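Local coordinates for periplasmic binding protein/LacI transcriptional regulator (Burkholderia multivorans, PDB 4YLE) that probably binds a simple sugar in the periplasm and delivers it to an ABC transporter for uptake into the cell, at residues A[240-245]-A[251-256]; A[125-130]-A[137-142]; A[83-88]-A[94-99]. All coordinates share one frame; numbering follows the deposited sequence.

Contact 1 of 3, residues A[240-245]-A[251-256]; sequences SAVRAA and VYVVGY
V242 meets V251 with both its methyl groups and V253 with one, and these three valines make up the whole contact. V242 sits near the end of helix 232-244 and points at segment 251-256. Its CG2 does most of the touching. V242 CG2 lies 4.0 Å from V251 CG1 and 4.1 Å from V253 CG2, so one methyl serves both V251, just before the strand, and V253 within it. The other methyl of V242, CG1, reaches CB of V251 at 4.2 Å. V251 therefore faces both branches of V242, and the two side chains meet at a slant. V253 slides past V242 in the opposite direction. In V242, CG2 stands beside the backbone N and CG1 lies opposite that N (chi1 170°), which turns both branches toward segment 251-256. V251 and V253 are two residues apart and present the same side of the chain to the helix. L227 of strand 226-229 also touches V242 and V251. The arrangement belongs to the beta-alpha-beta unit of strand 226-229, helix 232-244 and strand 252-254. No hydrogen bond crosses between the two segments. The contact is buried and wholly apolar, which implies that hydrophobic burial and methyl packing hold this helix end against the strand.

Contact 2 of 3, residues A[125-130]-A[137-142]; sequences NRLDPD and LNVPFV
R126 lies across the ring of F141, and this pair buries most of the contact. The first kind of interaction is CH-pi. CB of R126 sits 4.0 Å from the centroid of the F141 ring and only 16° off the ring normal. It lies over the face, displaced toward the rim. R126 CG follows at 3.9 Å from F141 CD1. The start of the R126 chain thus rests on the ring.

The second kind is the approach of the guanidinium. The R126 chain bends at chi3 (-60°), which brings the guanidinium over the same face, at the CD2 side of the ring. R126 NH2 comes to 3.5 Å from F141 CD2, and R126 CZ to 3.6 Å from the same atom. CD2 stands over the centre of the guanidinium. The two planes are 35° apart, so the groups are tilted rather than stacked flat.

The segments belong to the beta-alpha-beta unit of strand 119-123, helix 129-133 and strand 141-144. Segment 125-130 follows the first strand and enters the helix. D128 is the N-cap: its OD1 accepts from D130 N at 2.9 Å.

The third kind is apolar. CD1 of L127 meets CG1 of V139 at 4.3 Å. L132 of helix 129-133 touches both side chains.

Backbone also takes part. N125 C is 3.8 Å from F141 CE1. N125 CB points away from segment 137-142, and its amide is held elsewhere: ND2 donates to P100 O, and OD1 accepts from N178 N. The N125 side chain is about 6 Å from a bound ligand of unknown identity.

Contact 3 of 3, residues A[83-88]-A[94-99]; sequences RIVEQM and DAIVLA
V85 and I96 approach each other at a slant between helix 78-90 and strand 95-98. CG1 of V85 lies 4.0 Å from CD1 of I96. That CD1 is the end of the I96 chain, and I96 CD1 also reaches CB of M88 at 4.0 Å. One methyl thus touches two helix residues three positions apart. The I96 chain is extended at its second torsion (chi2 169°), which carries CD1 out to the helix.

V85 has a second partner. V85 CG2 meets L98 CD1 at 4.2 Å, and these two side chains cross at about a right angle. The first torsion of V85 (chi1 -179°) sets its two branches so that CG1, opposite the backbone N, goes to I96 and CG2, beside that N, goes to L98.

M88 is a selenomethionine. It starts toward the strand, and its CB makes the touch. Its chain then bends at chi2 and chi3, so the end leads away from segment 94-99. The M88 side chain also touches I68 and N70 of strand 66-72 and A36 of strand 34-39.

All four touching residues are buried, and no hydrogen bond crosses the contact. Helix segment 83-88 and strand 95-98 run nearly antiparallel, at 166°, with their axes 10.2 Å apart at the closest approach. This is a helix packed by aliphatic side chains on the face of a parallel part of the sheet. Strand 95-98 lies between strands 34-39 and 119-123 in that sheet. V38 of strand 34-39 touches L98. Helix 107-115 flanks the contact: V109 meets V85, and V110 meets L98. Helix 279-295 packs on A95 and V97.

From the N terminus, contact 3 comes first. It closes the short turn between helix 78-90 and strand 95-98. Contact 2 follows and closes the crossover through helix 129-133 into strand 141-144. Both reach the same mixed sheet, and their centres are about 15 Å apart. Contact 1 comes last and closes the loop from helix 232-244 to strand 252-254. It belongs to the other, four-stranded parallel sheet, on the opposite side of the chain's centre. Its centre is about 34 Å from that of contact 2. The three loops lie in series; none nests or crosses. They tie helices or loops to strands within the two alpha/beta lobes expected of a periplasmic binding protein.

Contact 1 of 3, residues A[240-245]-A[251-256]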
ATOM      1  N   SER A 240       8.005 -17.815  -6.421  1.00 25.94           N
ATOM      2  CA  SER A 240       7.495 -19.132  -6.802  1.00 27.77           C
ATOM      3  C   SER A 240       7.529 -19.377  -8.304  1.00 23.06           C
ATOM      4  O   SER A 240       7.820 -20.495  -8.756  1.00 26.31           O
ATOM      5  CB  SER A 240       6.059 -19.311  -6.310  1.00 25.34           C
ATOM      6  OG  SER A 240       6.025 -19.330  -4.893  1.00 49.62           O
ATOM      7  N   ALA A 241       7.201 -18.354  -9.083  1.00 21.57           N
ATOM      8  CA  ALA A 241       7.170 -18.524 -10.534  1.00 22.12           C
ATOM      9  C   ALA A 241       8.589 -18.718 -11.074  1.00 22.31           C
ATOM     10  O   ALA A 241       8.815 -19.532 -11.975  1.00 22.77           O
ATOM     11  CB  ALA A 241       6.483 -17.316 -11.208  1.00 21.59           C
ATOM     12  N   VAL A 242       9.537 -17.951 -10.533  1.00 21.56           N
ATOM     13  CA  VAL A 242      10.929 -18.052 -10.950  1.00 23.52           C
ATOM     14  C   VAL A 242      11.450 -19.449 -10.647  1.00 25.46           C
ATOM     15  O   VAL A 242      12.041 -20.074 -11.507  1.00 26.28           O
ATOM     16  CB  VAL A 242      11.796 -16.966 -10.262  1.00 22.25           C
ATOM     17  CG1 VAL A 242      13.261 -17.194 -10.481  1.00 26.82           C
ATOM     18  CG2 VAL A 242      11.427 -15.588 -10.799  1.00 19.60           C
ATOM     19  N   ARG A 243      11.213 -19.929  -9.424  1.00 27.33           N
ATOM     20  CA  ARG A 243      11.591 -21.311  -9.058  1.00 26.96           C
ATOM     21  C   ARG A 243      10.969 -22.342 -10.016  1.00 27.41           C
ATOM     22  O   ARG A 243      11.650 -23.253 -10.494  1.00 30.67           O
ATOM     23  CB  ARG A 243      11.169 -21.605  -7.622  1.00 28.86           C
ATOM     24  CG  ARG A 243      11.588 -23.036  -7.131  1.00 32.92           C
ATOM     25  CD  ARG A 243      10.835 -23.455  -5.862  1.00 38.59           C
ATOM     26  NE  ARG A 243      11.372 -24.663  -5.195  1.00 53.08           N
ATOM     27  CZ  ARG A 243      10.898 -25.909  -5.343  1.00 64.95           C
ATOM     28  NH1 ARG A 243       9.878 -26.164  -6.157  1.00 63.01           N
ATOM     29  NH2 ARG A 243      11.451 -26.918  -4.674  1.00 71.22           N
ATOM     30  N   ALA A 244       9.684 -22.199 -10.314  1.00 26.54           N
ATOM     31  CA  ALA A 244       8.986 -23.176 -11.145  1.00 27.61           C
ATOM     32  C   ALA A 244       9.544 -23.194 -12.578  1.00 32.45           C
ATOM     33  O   ALA A 244       9.456 -24.217 -13.283  1.00 31.36           O
ATOM     34  CB  ALA A 244       7.511 -22.888 -11.154  1.00 32.34           C
ATOM     35  N   ALA A 245      10.130 -22.074 -13.001  1.00 28.10           N
ATOM     36  CA  ALA A 245      10.763 -21.975 -14.314  1.00 28.59           C
ATOM     37  C   ALA A 245      12.238 -22.374 -14.304  1.00 30.75           C
ATOM     38  O   ALA A 245      12.910 -22.298 -15.328  1.00 30.71           O
ATOM     39  CB  ALA A 245      10.624 -20.562 -14.840  1.00 27.10           C
ATOM     40  N   VAL A 251      17.009 -14.676 -12.365  1.00 22.53           N
ATOM     41  CA  VAL A 251      16.009 -13.625 -12.529  1.00 22.22           C
ATOM     42  C   VAL A 251      15.840 -12.983 -11.169  1.00 20.48           C
ATOM     43  O   VAL A 251      15.537 -13.674 -10.193  1.00 24.30           O
ATOM     44  CB  VAL A 251      14.659 -14.175 -13.039  1.00 21.13           C
ATOM     45  CG1 VAL A 251      13.575 -13.069 -13.071  1.00 23.11           C
ATOM     46  CG2 VAL A 251      14.837 -14.787 -14.415  1.00 25.04           C
ATOM     47  N   TYR A 252      16.129 -11.693 -11.092  1.00 21.83           N
ATOM     48  CA  TYR A 252      15.989 -10.959  -9.852  1.00 21.45           C
ATOM     49  C   TYR A 252      14.530 -10.655  -9.563  1.00 19.29           C
ATOM     50  O   TYR A 252      13.736 -10.424 -10.483  1.00 17.43           O
ATOM     51  CB  TYR A 252      16.778  -9.656  -9.903  1.00 21.61           C
ATOM     52  CG  TYR A 252      18.280  -9.835  -9.810  1.00 19.57           C
ATOM     53  CD1 TYR A 252      18.859 -10.262  -8.631  1.00 26.78           C
ATOM     54  CD2 TYR A 252      19.106  -9.540 -10.882  1.00 24.65           C
ATOM     55  CE1 TYR A 252      20.230 -10.403  -8.509  1.00 32.00           C
ATOM     56  CE2 TYR A 252      20.484  -9.694 -10.776  1.00 29.76           C
ATOM     57  CZ  TYR A 252      21.036 -10.124  -9.583  1.00 35.19           C
ATOM     58  OH  TYR A 252      22.406 -10.284  -9.461  1.00 38.87           O
ATOM     59  N   VAL A 253      14.197 -10.644  -8.277  1.00 19.47           N
ATOM     60  CA  VAL A 253      12.886 -10.188  -7.813  1.00 16.63           C
ATOM     61  C   VAL A 253      13.037  -9.085  -6.760  1.00 16.51           C
ATOM     62  O   VAL A 253      13.816  -9.235  -5.812  1.00 21.13           O
ATOM     63  CB  VAL A 253      12.066 -11.344  -7.200  1.00 18.26           C
ATOM     64  CG1 VAL A 253      10.752 -10.853  -6.647  1.00 19.73           C
ATOM     65  CG2 VAL A 253      11.845 -12.441  -8.202  1.00 23.28           C
ATOM     66  N   VAL A 254      12.316  -7.981  -6.946  1.00 15.56           N
ATOM     67  CA  VAL A 254      12.195  -6.968  -5.906  1.00 14.79           C
ATOM     68  C   VAL A 254      10.739  -6.780  -5.550  1.00 14.19           C
ATOM     69  O   VAL A 254       9.865  -7.001  -6.368  1.00 15.13           O
ATOM     70  CB  VAL A 254      12.828  -5.633  -6.304  1.00 17.98           C
ATOM     71  CG1 VAL A 254      14.361  -5.811  -6.497  1.00 23.97           C
ATOM     72  CG2 VAL A 254      12.142  -5.052  -7.547  1.00 17.11           C
ATOM     73  N   GLY A 255      10.501  -6.330  -4.316  1.00 16.73           N
ATOM     74  CA  GLY A 255       9.162  -6.083  -3.827  1.00 15.87           C
ATOM     75  C   GLY A 255       9.079  -4.767  -3.098  1.00 16.18           C
ATOM     76  O   GLY A 255       9.838  -3.836  -3.380  1.00 17.24           O
ATOM     77  N   TYR A 256       8.129  -4.708  -2.179  1.00 14.63           N
ATOM     78  CA  TYR A 256       7.800  -3.483  -1.457  1.00 15.73           C
ATOM     79  C   TYR A 256       6.928  -3.890  -0.276  1.00 15.31           C
ATOM     80  O   TYR A 256       5.917  -4.550  -0.491  1.00 18.25           O
ATOM     81  CB  TYR A 256       7.039  -2.535  -2.383  1.00 13.45           C
ATOM     82  CG  TYR A 256       7.054  -1.062  -2.055  1.00 14.37           C
ATOM     83  CD1 TYR A 256       7.971  -0.237  -2.655  1.00 17.40           C
ATOM     84  CD2 TYR A 256       6.093  -0.499  -1.227  1.00 16.11           C
ATOM     85  CE1 TYR A 256       7.969   1.115  -2.425  1.00 16.95           C
ATOM     86  CE2 TYR A 256       6.092   0.890  -1.008  1.00 16.23           C
ATOM     87  CZ  TYR A 256       7.055   1.652  -1.615  1.00 15.75           C
ATOM     88  OH  TYR A 256       7.021   3.003  -1.382  1.00 22.31           O
TER

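Contact 2 of 3, residues A[125-130]-A[137-142]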
ATOM      1  N   ASN A 125      -2.975   4.765   0.622  1.00 18.74           N
ATOM      2  CA  ASN A 125      -3.309   4.950  -0.772  1.00 22.04           C
ATOM      3  C   ASN A 125      -4.188   6.173  -0.920  1.00 21.38           C
ATOM      4  O   ASN A 125      -5.277   6.226  -0.376  1.00 22.33           O
ATOM      5  CB  ASN A 125      -4.027   3.729  -1.315  1.00 20.09           C
ATOM      6  CG  ASN A 125      -4.550   3.945  -2.697  1.00 22.41           C
ATOM      7  OD1 ASN A 125      -3.881   4.558  -3.554  1.00 25.64           O
ATOM      8  ND2 ASN A 125      -5.764   3.427  -2.963  1.00 25.16           N
ATOM      9  N   ARG A 126      -3.713   7.154  -1.655  1.00 23.88           N
ATOM     10  CA  ARG A 126      -4.398   8.422  -1.708  1.00 24.57           C
ATOM     11  C   ARG A 126      -5.659   8.352  -2.555  1.00 27.22           C
ATOM     12  O   ARG A 126      -5.645   7.841  -3.669  1.00 28.25           O
ATOM     13  CB  ARG A 126      -3.463   9.502  -2.238  1.00 30.98           C
ATOM     14  CG  ARG A 126      -3.944  10.910  -1.955  1.00 45.88           C
ATOM     15  CD  ARG A 126      -3.170  11.906  -2.781  1.00 46.38           C
ATOM     16  NE  ARG A 126      -1.740  11.851  -2.489  1.00 49.25           N
ATOM     17  CZ  ARG A 126      -1.082  12.752  -1.763  1.00 60.50           C
ATOM     18  NH1 ARG A 126      -1.710  13.813  -1.242  1.00 58.43           N
ATOM     19  NH2 ARG A 126       0.222  12.591  -1.565  1.00 57.09           N
ATOM     20  N   LEU A 127      -6.754   8.864  -1.993  1.00 28.31           N
ATOM     21  CA  LEU A 127      -7.992   9.067  -2.723  1.00 31.38           C
ATOM     22  C   LEU A 127      -7.758   9.984  -3.897  1.00 33.56           C
ATOM     23  O   LEU A 127      -6.884  10.841  -3.856  1.00 35.40           O
ATOM     24  CB  LEU A 127      -9.052   9.652  -1.798  1.00 32.05           C
ATOM     25  CG  LEU A 127      -9.496   8.706  -0.690  1.00 30.42           C
ATOM     26  CD1 LEU A 127     -10.270   9.485   0.359  1.00 31.12           C
ATOM     27  CD2 LEU A 127     -10.332   7.547  -1.234  1.00 31.35           C
ATOM     28  N   ASP A 128      -8.537   9.809  -4.952  1.00 36.11           N
ATOM     29  CA  ASP A 128      -8.284  10.558  -6.165  1.00 38.67           C
ATOM     30  C   ASP A 128      -8.622  12.036  -5.930  1.00 40.57           C
ATOM     31  O   ASP A 128      -9.727  12.351  -5.525  1.00 41.84           O
ATOM     32  CB  ASP A 128      -9.096   9.994  -7.318  1.00 41.28           C
ATOM     33  CG  ASP A 128      -8.707  10.603  -8.656  1.00 52.01           C
ATOM     34  OD1 ASP A 128      -8.640  11.849  -8.770  1.00 52.13           O
ATOM     35  OD2 ASP A 128      -8.462   9.826  -9.597  1.00 48.15           O
ATOM     36  N   PRO A 129      -7.653  12.934  -6.166  1.00 49.11           N
ATOM     37  CA  PRO A 129      -7.853  14.346  -5.838  1.00 46.48           C
ATOM     38  C   PRO A 129      -8.923  15.004  -6.692  1.00 54.94           C
ATOM     39  O   PRO A 129      -9.615  15.913  -6.228  1.00 56.26           O
ATOM     40  CB  PRO A 129      -6.477  14.957  -6.111  1.00 45.40           C
ATOM     41  CG  PRO A 129      -5.867  14.074  -7.113  1.00 59.85           C
ATOM     42  CD  PRO A 129      -6.306  12.705  -6.716  1.00 58.27           C
ATOM     43  N   ASP A 130      -9.061  14.554  -7.932  1.00 51.64           N
ATOM     44  CA  ASP A 130     -10.037  15.148  -8.837  1.00 62.36           C
ATOM     45  C   ASP A 130     -11.439  14.766  -8.390  1.00 61.61           C
ATOM     46  O   ASP A 130     -12.343  15.602  -8.353  1.00 59.62           O
ATOM     47  CB  ASP A 130      -9.781  14.701 -10.277  1.00 63.32           C
ATOM     48  CG  ASP A 130      -8.400  15.091 -10.765  1.00 70.09           C
ATOM     49  OD1 ASP A 130      -7.885  16.142 -10.328  1.00 73.95           O
ATOM     50  OD2 ASP A 130      -7.825  14.341 -11.579  1.00 78.18           O
ATOM     51  N   LEU A 137     -14.550  18.297  -1.382  1.00 51.53           N
ATOM     52  CA  LEU A 137     -14.174  17.527  -0.208  1.00 49.13           C
ATOM     53  C   LEU A 137     -12.684  17.603   0.085  1.00 48.28           C
ATOM     54  O   LEU A 137     -11.849  17.367  -0.794  1.00 46.28           O
ATOM     55  CB  LEU A 137     -14.603  16.076  -0.416  1.00 53.79           C
ATOM     56  CG  LEU A 137     -14.574  15.109   0.755  1.00 53.10           C
ATOM     57  CD1 LEU A 137     -15.172  15.711   2.005  1.00 52.25           C
ATOM     58  CD2 LEU A 137     -15.339  13.866   0.333  1.00 60.45           C
ATOM     59  N   ASN A 138     -12.362  17.948   1.328  1.00 43.57           N
ATOM     60  CA  ASN A 138     -10.985  17.975   1.786  1.00 40.84           C
ATOM     61  C   ASN A 138     -10.718  16.803   2.697  1.00 37.71           C
ATOM     62  O   ASN A 138     -11.406  16.625   3.694  1.00 40.83           O
ATOM     63  CB  ASN A 138     -10.691  19.289   2.511  1.00 41.80           C
ATOM     64  CG  ASN A 138      -9.236  19.421   2.899  1.00 48.17           C
ATOM     65  OD1 ASN A 138      -8.899  19.550   4.078  1.00 59.54           O
ATOM     66  ND2 ASN A 138      -8.356  19.367   1.904  1.00 46.25           N
ATOM     67  N   VAL A 139      -9.706  16.011   2.344  1.00 35.48           N
ATOM     68  CA  VAL A 139      -9.287  14.877   3.156  1.00 32.50           C
ATOM     69  C   VAL A 139      -7.764  14.899   3.316  1.00 30.19           C
ATOM     70  O   VAL A 139      -7.029  14.674   2.337  1.00 32.27           O
ATOM     71  CB  VAL A 139      -9.734  13.537   2.529  1.00 32.20           C
ATOM     72  CG1 VAL A 139      -9.417  12.381   3.470  1.00 29.67           C
ATOM     73  CG2 VAL A 139     -11.232  13.581   2.226  1.00 34.93           C
ATOM     74  N   PRO A 140      -7.277  15.168   4.540  1.00 30.44           N
ATOM     75  CA  PRO A 140      -5.827  15.094   4.752  1.00 32.57           C
ATOM     76  C   PRO A 140      -5.270  13.714   4.462  1.00 31.50           C
ATOM     77  O   PRO A 140      -5.952  12.724   4.709  1.00 27.03           O
ATOM     78  CB  PRO A 140      -5.674  15.433   6.243  1.00 36.46           C
ATOM     79  CG  PRO A 140      -6.965  15.116   6.841  1.00 36.84           C
ATOM     80  CD  PRO A 140      -7.985  15.467   5.797  1.00 31.80           C
ATOM     81  N   PHE A 141      -4.049  13.672   3.939  1.00 26.73           N
ATOM     82  CA  PHE A 141      -3.382  12.418   3.603  1.00 23.00           C
ATOM     83  C   PHE A 141      -2.144  12.252   4.456  1.00 23.84           C
ATOM     84  O   PHE A 141      -1.386  13.215   4.651  1.00 26.45           O
ATOM     85  CB  PHE A 141      -3.027  12.379   2.105  1.00 30.01           C
ATOM     86  CG  PHE A 141      -2.390  11.082   1.695  1.00 24.46           C
ATOM     87  CD1 PHE A 141      -3.119   9.918   1.734  1.00 21.08           C
ATOM     88  CD2 PHE A 141      -1.059  11.014   1.340  1.00 26.73           C
ATOM     89  CE1 PHE A 141      -2.520   8.686   1.400  1.00 22.11           C
ATOM     90  CE2 PHE A 141      -0.483   9.799   0.998  1.00 26.46           C
ATOM     91  CZ  PHE A 141      -1.212   8.658   1.041  1.00 23.11           C
ATOM     92  N   VAL A 142      -1.994  11.046   5.004  1.00 17.97           N
ATOM     93  CA  VAL A 142      -0.773  10.578   5.647  1.00 15.93           C
ATOM     94  C   VAL A 142      -0.288   9.329   4.933  1.00 17.66           C
ATOM     95  O   VAL A 142      -0.953   8.298   4.938  1.00 16.98           O
ATOM     96  CB  VAL A 142      -1.031  10.277   7.128  1.00 25.00           C
ATOM     97  CG1 VAL A 142       0.227   9.770   7.813  1.00 25.76           C
ATOM     98  CG2 VAL A 142      -1.592  11.502   7.820  1.00 28.32           C
TER

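Contact 3 of 3, residues A[83-88]-A[94-99]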
ATOM      1  N   ARG A  83     -18.885  -1.037   2.886  1.00 40.62           N
ATOM      2  CA  ARG A  83     -19.854  -1.444   3.892  1.00 42.41           C
ATOM      3  C   ARG A  83     -19.322  -1.170   5.290  1.00 40.81           C
ATOM      4  O   ARG A  83     -20.059  -0.718   6.164  1.00 42.17           O
ATOM      5  CB  ARG A  83     -20.217  -2.921   3.732  1.00 43.45           C
ATOM      6  CG  ARG A  83     -21.186  -3.175   2.579  1.00 51.13           C
ATOM      7  CD  ARG A  83     -21.872  -4.525   2.699  1.00 48.20           C
ATOM      8  NE  ARG A  83     -20.912  -5.626   2.761  1.00 50.79           N
ATOM      9  CZ  ARG A  83     -20.400  -6.254   1.703  1.00 53.75           C
ATOM     10  NH1 ARG A  83     -20.739  -5.901   0.471  1.00 55.50           N
ATOM     11  NH2 ARG A  83     -19.530  -7.244   1.879  1.00 56.07           N
ATOM     12  N   ILE A  84     -18.031  -1.426   5.492  1.00 37.69           N
ATOM     13  CA  ILE A  84     -17.426  -1.202   6.787  1.00 36.05           C
ATOM     14  C   ILE A  84     -17.520   0.273   7.157  1.00 37.70           C
ATOM     15  O   ILE A  84     -17.897   0.612   8.283  1.00 36.87           O
ATOM     16  CB  ILE A  84     -15.983  -1.676   6.785  1.00 32.97           C
ATOM     17  CG1 ILE A  84     -15.979  -3.203   6.746  1.00 33.40           C
ATOM     18  CG2 ILE A  84     -15.249  -1.204   8.027  1.00 31.25           C
ATOM     19  CD1 ILE A  84     -14.672  -3.820   6.397  1.00 33.53           C
ATOM     20  N   VAL A  85     -17.198   1.152   6.218  1.00 35.72           N
ATOM     21  CA  VAL A  85     -17.248   2.581   6.495  1.00 35.97           C
ATOM     22  C   VAL A  85     -18.692   2.995   6.820  1.00 39.25           C
ATOM     23  O   VAL A  85     -18.918   3.724   7.783  1.00 39.62           O
ATOM     24  CB  VAL A  85     -16.690   3.410   5.333  1.00 35.41           C
ATOM     25  CG1 VAL A  85     -16.725   4.900   5.665  1.00 37.72           C
ATOM     26  CG2 VAL A  85     -15.235   2.980   5.030  1.00 32.42           C
ATOM     27  N   GLU A  86     -19.666   2.508   6.055  1.00 41.51           N
ATOM     28  CA  GLU A  86     -21.074   2.809   6.360  1.00 44.86           C
ATOM     29  C   GLU A  86     -21.455   2.353   7.771  1.00 45.39           C
ATOM     30  O   GLU A  86     -22.146   3.068   8.498  1.00 47.12           O
ATOM     31  CB  GLU A  86     -21.994   2.174   5.309  1.00 47.28           C
ATOM     32  CG  GLU A  86     -21.757   2.809   3.947  1.00 47.67           C
ATOM     33  CD  GLU A  86     -22.825   2.512   2.914  1.00 63.13           C
ATOM     34  OE1 GLU A  86     -23.174   1.322   2.721  1.00 64.40           O
ATOM     35  OE2 GLU A  86     -23.291   3.484   2.275  1.00 60.68           O
ATOM     36  N   GLN A  87     -20.948   1.191   8.175  1.00 47.68           N
ATOM     37  CA  GLN A  87     -21.206   0.655   9.512  1.00 46.12           C
ATOM     38  C   GLN A  87     -20.516   1.517  10.581  1.00 46.46           C
ATOM     39  O   GLN A  87     -20.998   1.635  11.709  1.00 47.21           O
ATOM     40  CB  GLN A  87     -20.736  -0.802   9.559  1.00 53.07           C
ATOM     41  CG  GLN A  87     -20.597  -1.442  10.937  1.00 58.73           C
ATOM     42  CD  GLN A  87     -19.746  -2.716  10.878  1.00 74.48           C
ATOM     43  OE1 GLN A  87     -19.701  -3.405   9.847  1.00 80.56           O
ATOM     44  NE2 GLN A  87     -19.048  -3.018  11.973  1.00 71.60           N
HETATM   45  N   MSE A  88     -19.389   2.125  10.221  1.00 40.34           N
HETATM   46  CA  MSE A  88     -18.707   3.044  11.130  1.00 38.94           C
HETATM   47  C   MSE A  88     -19.508   4.342  11.271  1.00 42.56           C
HETATM   48  O   MSE A  88     -19.475   4.984  12.318  1.00 41.19           O
HETATM   49  CB  MSE A  88     -17.280   3.348  10.637  1.00 35.71           C
HETATM   50  CG  MSE A  88     -16.327   2.165  10.718  1.00 42.15           C
HETATM   51 SE   MSE A  88     -16.183   1.337  12.495  1.00 43.11          SE
HETATM   52  CE  MSE A  88     -17.293  -0.263  12.236  1.00 47.76           C
ATOM     53  N   ASP A  94     -16.085   9.068  15.954  1.00 35.94           N
ATOM     54  CA  ASP A  94     -15.695  10.469  15.830  1.00 36.63           C
ATOM     55  C   ASP A  94     -14.701  10.729  14.713  1.00 34.65           C
ATOM     56  O   ASP A  94     -14.597  11.844  14.200  1.00 33.96           O
ATOM     57  CB  ASP A  94     -15.124  10.937  17.159  1.00 35.32           C
ATOM     58  CG  ASP A  94     -16.135  10.790  18.271  1.00 49.17           C
ATOM     59  OD1 ASP A  94     -17.170  11.506  18.241  1.00 42.51           O
ATOM     60  OD2 ASP A  94     -15.908   9.926  19.137  1.00 37.57           O
ATOM     61  N   ALA A  95     -13.965   9.695  14.341  1.00 31.45           N
ATOM     62  CA  ALA A  95     -13.032   9.816  13.250  1.00 29.58           C
ATOM     63  C   ALA A  95     -12.885   8.478  12.564  1.00 28.54           C
ATOM     64  O   ALA A  95     -13.081   7.437  13.184  1.00 28.50           O
ATOM     65  CB  ALA A  95     -11.676  10.311  13.755  1.00 27.44           C
ATOM     66  N   ILE A  96     -12.539   8.534  11.279  1.00 27.92           N
ATOM     67  CA  ILE A  96     -12.247   7.352  10.477  1.00 26.85           C
ATOM     68  C   ILE A  96     -10.919   7.547   9.783  1.00 24.70           C
ATOM     69  O   ILE A  96     -10.705   8.559   9.119  1.00 25.06           O
ATOM     70  CB  ILE A  96     -13.321   7.092   9.405  1.00 28.87           C
ATOM     71  CG1 ILE A  96     -14.641   6.710  10.049  1.00 31.16           C
ATOM     72  CG2 ILE A  96     -12.858   5.965   8.470  1.00 31.67           C
ATOM     73  CD1 ILE A  96     -15.802   6.687   9.072  1.00 33.63           C
ATOM     74  N   VAL A  97     -10.031   6.579   9.959  1.00 24.45           N
ATOM     75  CA  VAL A  97      -8.728   6.568   9.339  1.00 22.99           C
ATOM     76  C   VAL A  97      -8.782   5.454   8.305  1.00 25.04           C
ATOM     77  O   VAL A  97      -8.908   4.291   8.678  1.00 20.17           O
ATOM     78  CB  VAL A  97      -7.614   6.305  10.355  1.00 19.62           C
ATOM     79  CG1 VAL A  97      -6.277   6.286   9.672  1.00 19.31           C
ATOM     80  CG2 VAL A  97      -7.633   7.393  11.471  1.00 19.10           C
ATOM     81  N   LEU A  98      -8.740   5.819   7.024  1.00 21.06           N
ATOM     82  CA  LEU A  98      -9.072   4.891   5.966  1.00 21.61           C
ATOM     83  C   LEU A  98      -7.884   4.671   5.029  1.00 21.71           C
ATOM     84  O   LEU A  98      -7.298   5.645   4.546  1.00 20.10           O
ATOM     85  CB  LEU A  98     -10.262   5.425   5.167  1.00 24.21           C
ATOM     86  CG  LEU A  98     -10.642   4.655   3.897  1.00 25.24           C
ATOM     87  CD1 LEU A  98     -11.170   3.276   4.236  1.00 25.34           C
ATOM     88  CD2 LEU A  98     -11.658   5.477   3.092  1.00 27.93           C
ATOM     89  N   ALA A  99      -7.545   3.392   4.796  1.00 20.09           N
ATOM     90  CA  ALA A  99      -6.620   2.954   3.716  1.00 23.74           C
ATOM     91  C   ALA A  99      -7.459   2.377   2.573  1.00 23.90           C
ATOM     92  O   ALA A  99      -7.829   1.208   2.616  1.00 20.28           O
ATOM     93  CB  ALA A  99      -5.628   1.901   4.220  1.00 18.03           C
TER